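PDB 6BFI: VIN1 from Oscarella pearsei, which binds actin filaments and may play a role in cell-cell adhesion. Local coordinates for residues G302-V305 / A306-A310; D396-R399 / Q400-A404; G429-D432 / A433-A436; K546-A549 / D550-E553. One frame throughout, in Å; residues are numbered along the deposited sequence.

Interaction 1: residues G302-V305 / A306-A310; sequences GRRV and AALAA
Arg-304 and Leu-308 meet one turn apart where helix 289-306 runs out. Starting at the base of the leucine, CB lies 3.9 Å from Val-305 O. CG stands equally far from Arg-304 O, set there by a first torsion of -62° that puts CG anti to the carbonyl carbon. At the tip, CD1 comes obliquely to the guanidinium, 4.3 Å from Arg-304 NH1, a loose contact. The polar partners of the guanidinium lie elsewhere: NH2 is hydrogen-bonded to Ser-427 OG, and NE forms a long, weak ion pair with Glu-301.

Alongside this pair the helix closes in a type I beta turn, Ala-306 to Ala-309, in a loop between two helices of the all-helical vinculin fold. Ala-306 N still bonds Gly-302 O at 2.9 Å, and Ala-307 N bonds Arg-303 O at the same length, both one helical turn back. Then the spacing shortens: Leu-308 N reaches Val-305 O at 3.0 Å, three residues back. Ala-306 CB sits 3.3 Å from Arg-303 O and also touches Leu-318 of helix 312-338. Val-305 packs on Ile-364 and Leu-368 of helix 344-375, while Leu-308 and Arg-304 share Leu-423 of helix 399-427.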
ATOM      1  N   GLY A 302     -19.965   9.560  10.126  1.00 60.02           N
ATOM      2  CA  GLY A 302     -19.816  10.254  11.396  1.00 55.22           C
ATOM      3  C   GLY A 302     -20.409   9.480  12.558  1.00 57.52           C
ATOM      4  O   GLY A 302     -19.798   9.378  13.625  1.00 59.15           O
ATOM      5  N   ARG A 303     -21.606   8.918  12.368  1.00 58.33           N
ATOM      6  CA  ARG A 303     -22.224   8.140  13.438  1.00 58.68           C
ATOM      7  C   ARG A 303     -21.497   6.820  13.663  1.00 58.58           C
ATOM      8  O   ARG A 303     -21.402   6.350  14.806  1.00 58.83           O
ATOM      9  CB  ARG A 303     -23.702   7.905  13.125  1.00 62.83           C
ATOM     10  CG  ARG A 303     -24.496   9.196  12.980  1.00 65.94           C
ATOM     11  CD  ARG A 303     -25.956   8.951  12.639  1.00 73.81           C
ATOM     12  NE  ARG A 303     -26.671  10.213  12.458  1.00 78.40           N
ATOM     13  CZ  ARG A 303     -27.942  10.313  12.081  1.00 83.53           C
ATOM     14  NH1 ARG A 303     -28.656   9.221  11.842  1.00 87.98           N
ATOM     15  NH2 ARG A 303     -28.501  11.508  11.943  1.00 82.56           N
ATOM     16  N   ARG A 304     -20.977   6.216  12.590  1.00 58.46           N
ATOM     17  CA  ARG A 304     -20.182   5.001  12.734  1.00 60.90           C
ATOM     18  C   ARG A 304     -18.955   5.251  13.599  1.00 63.82           C
ATOM     19  O   ARG A 304     -18.637   4.451  14.485  1.00 66.40           O
ATOM     20  CB  ARG A 304     -19.763   4.477  11.359  1.00 61.36           C
ATOM     21  CG  ARG A 304     -19.134   3.093  11.389  1.00 64.91           C
ATOM     22  CD  ARG A 304     -18.361   2.798  10.110  1.00 66.96           C
ATOM     23  NE  ARG A 304     -16.976   3.255  10.190  1.00 65.11           N
ATOM     24  CZ  ARG A 304     -15.964   2.500  10.606  1.00 65.89           C
ATOM     25  NH1 ARG A 304     -16.180   1.244  10.979  1.00 64.86           N
ATOM     26  NH2 ARG A 304     -14.734   2.996  10.649  1.00 63.67           N
ATOM     27  N   VAL A 305     -18.253   6.361  13.356  1.00 65.44           N
ATOM     28  CA  VAL A 305     -17.118   6.705  14.207  1.00 58.76           C
ATOM     29  C   VAL A 305     -17.587   7.064  15.612  1.00 60.19           C
ATOM     30  O   VAL A 305     -16.894   6.781  16.598  1.00 62.64           O
ATOM     31  CB  VAL A 305     -16.301   7.843  13.569  1.00 55.84           C
ATOM     32  CG1 VAL A 305     -15.156   8.261  14.478  1.00 56.28           C
ATOM     33  CG2 VAL A 305     -15.770   7.411  12.208  1.00 52.20           C
ATOM     34  N   ALA A 306     -18.771   7.674  15.735  1.00 60.71           N
ATOM     35  CA  ALA A 306     -19.293   8.015  17.055  1.00 65.56           C
ATOM     36  C   ALA A 306     -19.506   6.769  17.907  1.00 65.71           C
ATOM     37  O   ALA A 306     -19.256   6.784  19.119  1.00 60.97           O
ATOM     38  CB  ALA A 306     -20.599   8.800  16.920  1.00 55.84           C
ATOM     39  N   ALA A 307     -19.964   5.676  17.291  1.00 65.18           N
ATOM     40  CA  ALA A 307     -20.178   4.448  18.049  1.00 68.63           C
ATOM     41  C   ALA A 307     -18.877   3.846  18.568  1.00 66.73           C
ATOM     42  O   ALA A 307     -18.917   3.009  19.477  1.00 67.46           O
ATOM     43  CB  ALA A 307     -20.924   3.425  17.193  1.00 71.97           C
ATOM     44  N   LEU A 308     -17.729   4.255  18.023  1.00 67.16           N
ATOM     45  CA  LEU A 308     -16.429   3.741  18.436  1.00 68.47           C
ATOM     46  C   LEU A 308     -15.581   4.799  19.134  1.00 70.19           C
ATOM     47  O   LEU A 308     -14.359   4.643  19.228  1.00 75.47           O
ATOM     48  CB  LEU A 308     -15.674   3.181  17.229  1.00 64.87           C
ATOM     49  CG  LEU A 308     -16.320   2.006  16.495  1.00 66.82           C
ATOM     50  CD1 LEU A 308     -15.528   1.655  15.243  1.00 62.86           C
ATOM     51  CD2 LEU A 308     -16.437   0.804  17.417  1.00 70.53           C
ATOM     52  N   ALA A 309     -16.198   5.870  19.624  1.00 69.74           N
ATOM     53  CA  ALA A 309     -15.443   6.954  20.233  1.00 68.27           C
ATOM     54  C   ALA A 309     -14.844   6.519  21.567  1.00 68.34           C
ATOM     55  O   ALA A 309     -15.356   5.625  22.245  1.00 65.99           O
ATOM     56  CB  ALA A 309     -16.335   8.181  20.430  1.00 67.78           C
ATOM     57  N   ALA A 310     -13.740   7.172  21.940  1.00 69.12           N
ATOM     58  CA  ALA A 310     -13.055   6.826  23.180  1.00 70.10           C
ATOM     59  C   ALA A 310     -13.848   7.253  24.410  1.00 73.51           C
ATOM     60  O   ALA A 310     -13.817   6.561  25.434  1.00 76.74           O
ATOM     61  CB  ALA A 310     -11.663   7.457  23.204  1.00 67.89           C
TER

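Interaction 2: residues D396-R399 / Q400-A404; sequences DPNR and QANFA
Asn-398 and Arg-399 offer their carbonyls to the first turn of helix 399-427, and the loop before them leads into it. Asp-396 starts the walk, with OD1 taking a weak bond from the backbone N of Asn-398. At Asn-398, the N-cap position, it is the main chain that bonds across: Asn-402 N reaches Asn-398 O at 3.2 Å. The side chain of Asn-402 leans back over that same carbonyl, its CG 3.4 Å from Asn-398 O.

Arg-399 follows, its O accepting Phe-403 N at 2.9 Å. With chi1 at 59°, its CG is wedged between backbone N and carbonyl carbon, 3.3 Å from Gln-400 N, and the chain bends at chi3. The side chain runs alongside that of Gln-400, pointing the same way, but NH1 and Gln-400 NE2 are 4.1 Å apart and the guanidinium and amide planes are 73° apart. The guanidinium bonds instead to backbone carbonyls: NH2 to Ala-392 O and Leu-460 O, NE weakly to Ser-393 O. Phe-403 CB rests 3.1 Å from Arg-399 O while its ring goes to helices 381-390 and 452-460. The carbonyl oxygens carry no net charge, but their partial negative charge probably offsets part of the arginine's positive charge; the bonds tie the helix start to the preceding loop and the end of helix 452-460.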
ATOM      1  N   ASP A 396       4.932 -17.569  46.257  1.00103.48           N
ATOM      2  CA  ASP A 396       3.815 -16.635  46.165  1.00101.49           C
ATOM      3  C   ASP A 396       2.485 -17.378  46.149  1.00103.49           C
ATOM      4  O   ASP A 396       2.147 -18.039  45.160  1.00 98.75           O
ATOM      5  CB  ASP A 396       3.955 -15.768  44.913  1.00 93.48           C
ATOM      6  CG  ASP A 396       3.167 -14.473  45.001  1.00 92.32           C
ATOM      7  OD1 ASP A 396       2.185 -14.415  45.773  1.00 94.42           O
ATOM      8  OD2 ASP A 396       3.527 -13.507  44.297  1.00 92.14           O
ATOM      9  N   PRO A 397       1.695 -17.278  47.219  1.00108.42           N
ATOM     10  CA  PRO A 397       0.445 -18.041  47.322  1.00107.29           C
ATOM     11  C   PRO A 397      -0.668 -17.582  46.394  1.00104.60           C
ATOM     12  O   PRO A 397      -1.803 -18.033  46.566  1.00107.22           O
ATOM     13  CB  PRO A 397       0.031 -17.823  48.792  1.00110.20           C
ATOM     14  CG  PRO A 397       1.235 -17.217  49.481  1.00112.94           C
ATOM     15  CD  PRO A 397       1.940 -16.453  48.415  1.00110.56           C
ATOM     16  N   ASN A 398      -0.399 -16.707  45.426  1.00100.79           N
ATOM     17  CA  ASN A 398      -1.438 -16.255  44.506  1.00101.55           C
ATOM     18  C   ASN A 398      -0.832 -15.893  43.155  1.00 87.02           C
ATOM     19  O   ASN A 398      -1.269 -14.945  42.492  1.00 84.05           O
ATOM     20  CB  ASN A 398      -2.222 -15.072  45.077  1.00111.32           C
ATOM     21  CG  ASN A 398      -1.319 -13.966  45.597  1.00111.35           C
ATOM     22  OD1 ASN A 398      -0.347 -13.582  44.940  1.00112.11           O
ATOM     23  ND2 ASN A 398      -1.628 -13.457  46.782  1.00109.10           N
ATOM     24  N   ARG A 399       0.181 -16.651  42.732  1.00 84.87           N
ATOM     25  CA  ARG A 399       0.809 -16.403  41.440  1.00 83.05           C
ATOM     26  C   ARG A 399      -0.109 -16.790  40.286  1.00 79.92           C
ATOM     27  O   ARG A 399      -0.033 -16.193  39.204  1.00 67.28           O
ATOM     28  CB  ARG A 399       2.134 -17.161  41.357  1.00 79.00           C
ATOM     29  CG  ARG A 399       2.001 -18.670  41.534  1.00 78.55           C
ATOM     30  CD  ARG A 399       3.303 -19.284  42.025  1.00 75.71           C
ATOM     31  NE  ARG A 399       4.419 -19.009  41.125  1.00 72.94           N
ATOM     32  CZ  ARG A 399       4.741 -19.767  40.083  1.00 70.59           C
ATOM     33  NH1 ARG A 399       4.030 -20.850  39.806  1.00 74.65           N
ATOM     34  NH2 ARG A 399       5.774 -19.441  39.319  1.00 71.10           N
ATOM     35  N   GLN A 400      -0.986 -17.774  40.500  1.00 79.18           N
ATOM     36  CA  GLN A 400      -1.906 -18.193  39.449  1.00 74.71           C
ATOM     37  C   GLN A 400      -2.963 -17.129  39.185  1.00 75.42           C
ATOM     38  O   GLN A 400      -3.290 -16.845  38.027  1.00 73.93           O
ATOM     39  CB  GLN A 400      -2.563 -19.520  39.827  1.00 80.37           C
ATOM     40  CG  GLN A 400      -1.583 -20.661  40.054  1.00 82.88           C
ATOM     41  CD  GLN A 400      -1.016 -21.212  38.760  1.00 84.74           C
ATOM     42  OE1 GLN A 400      -1.629 -21.091  37.700  1.00 84.83           O
ATOM     43  NE2 GLN A 400       0.162 -21.822  38.840  1.00 85.62           N
ATOM     44  N   ALA A 401      -3.511 -16.531  40.246  1.00 80.71           N
ATOM     45  CA  ALA A 401      -4.517 -15.489  40.070  1.00 89.68           C
ATOM     46  C   ALA A 401      -3.914 -14.247  39.424  1.00 87.72           C
ATOM     47  O   ALA A 401      -4.488 -13.678  38.486  1.00 69.28           O
ATOM     48  CB  ALA A 401      -5.158 -15.146  41.416  1.00 79.54           C
ATOM     49  N   ASN A 402      -2.751 -13.811  39.920  1.00 84.21           N
ATOM     50  CA  ASN A 402      -2.056 -12.680  39.312  1.00 77.94           C
ATOM     51  C   ASN A 402      -1.752 -12.952  37.846  1.00 73.03           C
ATOM     52  O   ASN A 402      -1.971 -12.093  36.983  1.00 74.93           O
ATOM     53  CB  ASN A 402      -0.765 -12.384  40.078  1.00 83.97           C
ATOM     54  CG  ASN A 402      -1.020 -11.748  41.429  1.00 93.22           C
ATOM     55  OD1 ASN A 402      -2.163 -11.648  41.876  1.00100.69           O
ATOM     56  ND2 ASN A 402       0.047 -11.317  42.091  1.00 94.31           N
ATOM     57  N   PHE A 403      -1.252 -14.152  37.543  1.00 70.10           N
ATOM     58  CA  PHE A 403      -0.919 -14.480  36.163  1.00 65.19           C
ATOM     59  C   PHE A 403      -2.159 -14.477  35.279  1.00 62.73           C
ATOM     60  O   PHE A 403      -2.115 -14.007  34.138  1.00 62.45           O
ATOM     61  CB  PHE A 403      -0.219 -15.836  36.093  1.00 62.34           C
ATOM     62  CG  PHE A 403       0.207 -16.218  34.706  1.00 57.86           C
ATOM     63  CD1 PHE A 403       1.414 -15.775  34.195  1.00 58.85           C
ATOM     64  CD2 PHE A 403      -0.605 -17.004  33.908  1.00 55.65           C
ATOM     65  CE1 PHE A 403       1.809 -16.117  32.917  1.00 52.10           C
ATOM     66  CE2 PHE A 403      -0.216 -17.349  32.631  1.00 53.75           C
ATOM     67  CZ  PHE A 403       0.993 -16.904  32.135  1.00 51.75           C
ATOM     68  N   ALA A 404      -3.276 -15.002  35.788  1.00 66.58           N
ATOM     69  CA  ALA A 404      -4.511 -15.007  35.014  1.00 65.48           C
ATOM     70  C   ALA A 404      -4.979 -13.587  34.727  1.00 65.94           C
ATOM     71  O   ALA A 404      -5.327 -13.252  33.587  1.00 69.18           O
ATOM     72  CB  ALA A 404      -5.592 -15.792  35.758  1.00 64.97           C
TER

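Interaction 3: residues G429-D432 / A433-A436; sequences GCSD and AVAA
The start of helix 432-449, with Ser-431 at its N-cap position, is where these residues meet, just after the loop from helix 399-427. The first backbone bonds of the new helix run from Ala-435 N to Ser-431 O and from Ala-436 N to Asp-432 O, each 2.9 Å.

Two side chains from the loop fold back on that first turn. Ser-431 OG sits between its own backbone N and carbonyl carbon, chi1 69°, which brings it alongside Val-434: OG is 3.3 Å from CG2 and 3.5 Å from Val-434 N. Cys-430 takes a similar torsion, 55°, and swings its sulfur to the Ala-435 methyl, SG to CB 3.9 Å, while its CB faces Val-434 CB at 4.2 Å. The Ala-435 methyl also lies by the Ser-431 carbonyl, CB to O 3.4 Å. Cys-430 and Val-434 both touch Val-493 of helix 466-493, whereas Ser-431 lies on Asn-755 of helix 750-760.

The Asp-432 carboxylate finds its partner outside the two segments, OD1 being hydrogen-bonded to Ser-267 OG. As the first helical residue it stands near the positive end of the helix dipole, which would probably stabilise a charged carboxylate. The chemistry is thus divided: backbone bonds hold the helix start, while the buried Cys-430 sulfur and Ala-435 methyl pack beside it.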
ATOM      1  N   GLY A 429      -8.544   8.593   6.508  1.00 65.16           N
ATOM      2  CA  GLY A 429      -8.210   9.317   5.299  1.00 66.75           C
ATOM      3  C   GLY A 429      -6.878   8.952   4.690  1.00 68.25           C
ATOM      4  O   GLY A 429      -6.291   9.770   3.979  1.00 74.05           O
ATOM      5  N   CYS A 430      -6.376   7.749   4.951  1.00 65.44           N
ATOM      6  CA  CYS A 430      -5.111   7.315   4.380  1.00 63.80           C
ATOM      7  C   CYS A 430      -5.338   6.643   3.028  1.00 66.82           C
ATOM      8  O   CYS A 430      -6.433   6.171   2.716  1.00 68.84           O
ATOM      9  CB  CYS A 430      -4.390   6.356   5.331  1.00 63.83           C
ATOM     10  SG  CYS A 430      -5.366   4.922   5.836  1.00 64.47           S
ATOM     11  N   SER A 431      -4.280   6.614   2.220  1.00 65.07           N
ATOM     12  CA  SER A 431      -4.355   5.953   0.927  1.00 66.00           C
ATOM     13  C   SER A 431      -4.562   4.451   1.106  1.00 60.74           C
ATOM     14  O   SER A 431      -4.386   3.893   2.193  1.00 61.83           O
ATOM     15  CB  SER A 431      -3.089   6.212   0.109  1.00 69.62           C
ATOM     16  OG  SER A 431      -1.975   5.542   0.672  1.00 69.11           O
ATOM     17  N   ASP A 432      -4.946   3.794   0.008  1.00 60.33           N
ATOM     18  CA  ASP A 432      -5.240   2.366   0.057  1.00 59.70           C
ATOM     19  C   ASP A 432      -4.003   1.544   0.394  1.00 57.96           C
ATOM     20  O   ASP A 432      -4.113   0.486   1.028  1.00 56.35           O
ATOM     21  CB  ASP A 432      -5.830   1.912  -1.277  1.00 66.56           C
ATOM     22  CG  ASP A 432      -7.102   2.653  -1.632  1.00 73.93           C
ATOM     23  OD1 ASP A 432      -7.965   2.818  -0.744  1.00 69.97           O
ATOM     24  OD2 ASP A 432      -7.236   3.078  -2.798  1.00 89.08           O
ATOM     25  N   ALA A 433      -2.823   2.008  -0.022  1.00 59.70           N
ATOM     26  CA  ALA A 433      -1.596   1.272   0.262  1.00 58.37           C
ATOM     27  C   ALA A 433      -1.264   1.322   1.749  1.00 60.59           C
ATOM     28  O   ALA A 433      -1.014   0.283   2.376  1.00 60.39           O
ATOM     29  CB  ALA A 433      -0.446   1.834  -0.575  1.00 60.75           C
ATOM     30  N   VAL A 434      -1.267   2.525   2.332  1.00 59.63           N
ATOM     31  CA  VAL A 434      -1.044   2.670   3.767  1.00 53.81           C
ATOM     32  C   VAL A 434      -2.099   1.910   4.557  1.00 55.41           C
ATOM     33  O   VAL A 434      -1.802   1.342   5.617  1.00 53.98           O
ATOM     34  CB  VAL A 434      -1.012   4.165   4.148  1.00 55.21           C
ATOM     35  CG1 VAL A 434      -0.676   4.339   5.621  1.00 50.70           C
ATOM     36  CG2 VAL A 434      -0.016   4.919   3.275  1.00 58.24           C
ATOM     37  N   ALA A 435      -3.338   1.871   4.060  1.00 50.80           N
ATOM     38  CA  ALA A 435      -4.389   1.130   4.753  1.00 54.73           C
ATOM     39  C   ALA A 435      -4.103  -0.366   4.742  1.00 56.46           C
ATOM     40  O   ALA A 435      -4.189  -1.034   5.783  1.00 53.98           O
ATOM     41  CB  ALA A 435      -5.749   1.424   4.119  1.00 54.18           C
ATOM     42  N   ALA A 436      -3.752  -0.911   3.573  1.00 59.80           N
ATOM     43  CA  ALA A 436      -3.424  -2.331   3.490  1.00 50.79           C
ATOM     44  C   ALA A 436      -2.234  -2.676   4.378  1.00 51.24           C
ATOM     45  O   ALA A 436      -2.231  -3.718   5.046  1.00 53.00           O
ATOM     46  CB  ALA A 436      -3.142  -2.725   2.040  1.00 53.61           C
TER

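Interaction 4: residues K546-A549 / D550-E553; sequences KVEA and DNSE
Lys-546 and Asp-550, one turn apart at the end of helix 524-550, cross each other at an angle. The lysine leaves the backbone with CG anti to N, chi1 161°, and then bends at chi2, 70°, which brings its end to the aspartate. Its outer methylenes pass close to the carboxylate before the amine does: CE is 3.2 Å from Asp-550 OD2. The ammonium, NZ, lies 3.3 Å from Asp-550 OD1, a salt bridge whose hydrogen bond is weak. Asp-550 brings OD1 to within 3.1 Å of Lys-546 O. Two acceptors are thus held close together, and the nearby positive amine would probably ease their repulsion.

Beside this pair the backbone bonds lead out of the helix. Asp-550 N reaches Lys-546 O at 2.9 Å and Asn-551 N reaches Val-547 O at 3.1 Å, both one helical turn back. Ser-552 N then bonds Ala-549 O at 3.2 Å, three residues back, so the last turn tightens as the chain leaves the helix. Asn-551 sets its CB 3.6 Å from Val-547 O.

The amide of Asn-551 is held outside the two segments, ND2 bonding Asp-749 OD1, and its backbone also bonds Lys-750. Ser-552 OG takes the N-H of Asn-554. Glu-548 and Ser-552 touch Phe-557, and Ala-549 touches Leu-561, on helix 555-569, while Asn-551 and Glu-553 lie against helix 750-760.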
ATOM      1  N   LYS A 546       8.305  13.001  16.928  1.00 59.19           N
ATOM      2  CA  LYS A 546       9.392  12.400  16.161  1.00 62.13           C
ATOM      3  C   LYS A 546       8.905  11.936  14.793  1.00 59.28           C
ATOM      4  O   LYS A 546       9.556  12.181  13.769  1.00 56.94           O
ATOM      5  CB  LYS A 546       9.998  11.237  16.949  1.00 67.71           C
ATOM      6  CG  LYS A 546      10.804  10.245  16.122  1.00 74.04           C
ATOM      7  CD  LYS A 546      12.113  10.841  15.631  1.00 79.75           C
ATOM      8  CE  LYS A 546      12.999   9.766  15.015  1.00 84.50           C
ATOM      9  NZ  LYS A 546      14.257  10.322  14.442  1.00 87.02           N
ATOM     10  N   VAL A 547       7.749  11.265  14.756  1.00 60.29           N
ATOM     11  CA  VAL A 547       7.184  10.836  13.479  1.00 63.32           C
ATOM     12  C   VAL A 547       6.879  12.041  12.595  1.00 63.24           C
ATOM     13  O   VAL A 547       7.164  12.032  11.391  1.00 64.23           O
ATOM     14  CB  VAL A 547       5.930   9.972  13.713  1.00 64.62           C
ATOM     15  CG1 VAL A 547       5.098   9.876  12.440  1.00 59.58           C
ATOM     16  CG2 VAL A 547       6.330   8.585  14.191  1.00 68.04           C
ATOM     17  N   GLU A 548       6.309  13.100  13.176  1.00 62.65           N
ATOM     18  CA  GLU A 548       5.966  14.273  12.377  1.00 63.60           C
ATOM     19  C   GLU A 548       7.211  14.971  11.847  1.00 60.57           C
ATOM     20  O   GLU A 548       7.211  15.479  10.719  1.00 59.63           O
ATOM     21  CB  GLU A 548       5.120  15.243  13.197  1.00 72.76           C
ATOM     22  CG  GLU A 548       3.747  15.485  12.608  1.00 81.89           C
ATOM     23  CD  GLU A 548       3.795  16.062  11.208  1.00 86.35           C
ATOM     24  OE1 GLU A 548       4.075  17.272  11.071  1.00 87.77           O
ATOM     25  OE2 GLU A 548       3.558  15.302  10.244  1.00 87.41           O
ATOM     26  N   ALA A 549       8.279  15.013  12.644  1.00 60.80           N
ATOM     27  CA  ALA A 549       9.517  15.630  12.183  1.00 68.09           C
ATOM     28  C   ALA A 549      10.161  14.811  11.070  1.00 75.80           C
ATOM     29  O   ALA A 549      10.654  15.372  10.083  1.00 74.72           O
ATOM     30  CB  ALA A 549      10.485  15.805  13.353  1.00 64.80           C
ATOM     31  N   ASP A 550      10.161  13.480  11.208  1.00 83.06           N
ATOM     32  CA  ASP A 550      10.735  12.629  10.170  1.00 88.37           C
ATOM     33  C   ASP A 550      10.017  12.789   8.837  1.00 90.91           C
ATOM     34  O   ASP A 550      10.655  12.725   7.780  1.00 99.02           O
ATOM     35  CB  ASP A 550      10.690  11.166  10.608  1.00 92.27           C
ATOM     36  CG  ASP A 550      11.659  10.862  11.727  1.00 97.45           C
ATOM     37  OD1 ASP A 550      12.225  11.819  12.306  1.00 99.51           O
ATOM     38  OD2 ASP A 550      11.853   9.667  12.031  1.00 99.45           O
ATOM     39  N   ASN A 551       8.704  13.006   8.866  1.00 83.93           N
ATOM     40  CA  ASN A 551       7.900  13.070   7.653  1.00 80.42           C
ATOM     41  C   ASN A 551       8.078  14.371   6.878  1.00 80.28           C
ATOM     42  O   ASN A 551       7.550  14.486   5.767  1.00 81.62           O
ATOM     43  CB  ASN A 551       6.422  12.872   8.009  1.00 79.04           C
ATOM     44  CG  ASN A 551       5.542  12.701   6.787  1.00 82.57           C
ATOM     45  OD1 ASN A 551       5.625  11.694   6.083  1.00 84.67           O
ATOM     46  ND2 ASN A 551       4.689  13.689   6.529  1.00 82.57           N
ATOM     47  N   SER A 552       8.811  15.341   7.414  1.00 78.98           N
ATOM     48  CA  SER A 552       8.985  16.633   6.769  1.00 80.27           C
ATOM     49  C   SER A 552      10.420  16.803   6.292  1.00 81.75           C
ATOM     50  O   SER A 552      11.366  16.428   6.992  1.00 81.92           O
ATOM     51  CB  SER A 552       8.621  17.777   7.720  1.00 81.88           C
ATOM     52  OG  SER A 552       8.851  19.035   7.109  1.00 83.34           O
ATOM     53  N   GLU A 553      10.573  17.370   5.096  1.00 89.14           N
ATOM     54  CA  GLU A 553      11.876  17.744   4.565  1.00 95.22           C
ATOM     55  C   GLU A 553      12.174  19.224   4.761  1.00 93.12           C
ATOM     56  O   GLU A 553      13.115  19.743   4.154  1.00 96.10           O
ATOM     57  CB  GLU A 553      11.972  17.380   3.082  1.00104.69           C
ATOM     58  CG  GLU A 553      11.758  15.903   2.795  1.00112.73           C
ATOM     59  CD  GLU A 553      12.665  15.378   1.697  1.00119.82           C
ATOM     60  OE1 GLU A 553      13.271  16.200   0.977  1.00123.70           O
ATOM     61  OE2 GLU A 553      12.777  14.141   1.559  1.00120.33           O
TER

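In the fold
All four contacts lie at helix ends of the vinculin fold. Interactions 1 and 4 finish helices 289-306 and 524-550; interactions 2 and 3 begin 399-427 and 432-449, which follow each other in sequence. Interactions 1 and 3 are partly buried, 2 and 4 at the surface. Their chemistry differs: methyls and sulfur in 3, a leucine tip by an arginine in 1 (whose buried side chains are Val-305 and Ala-306), carbonyl-bound arginine in 2, and a salt bridge in 4. Helix 399-427 starts at interaction 2 and meets interaction 1 near its other end; helix 750-760 touches 3 and 4, whose centres are about 19 Å apart. Interaction 2 lies farthest out, about 44 Å from the chain centre.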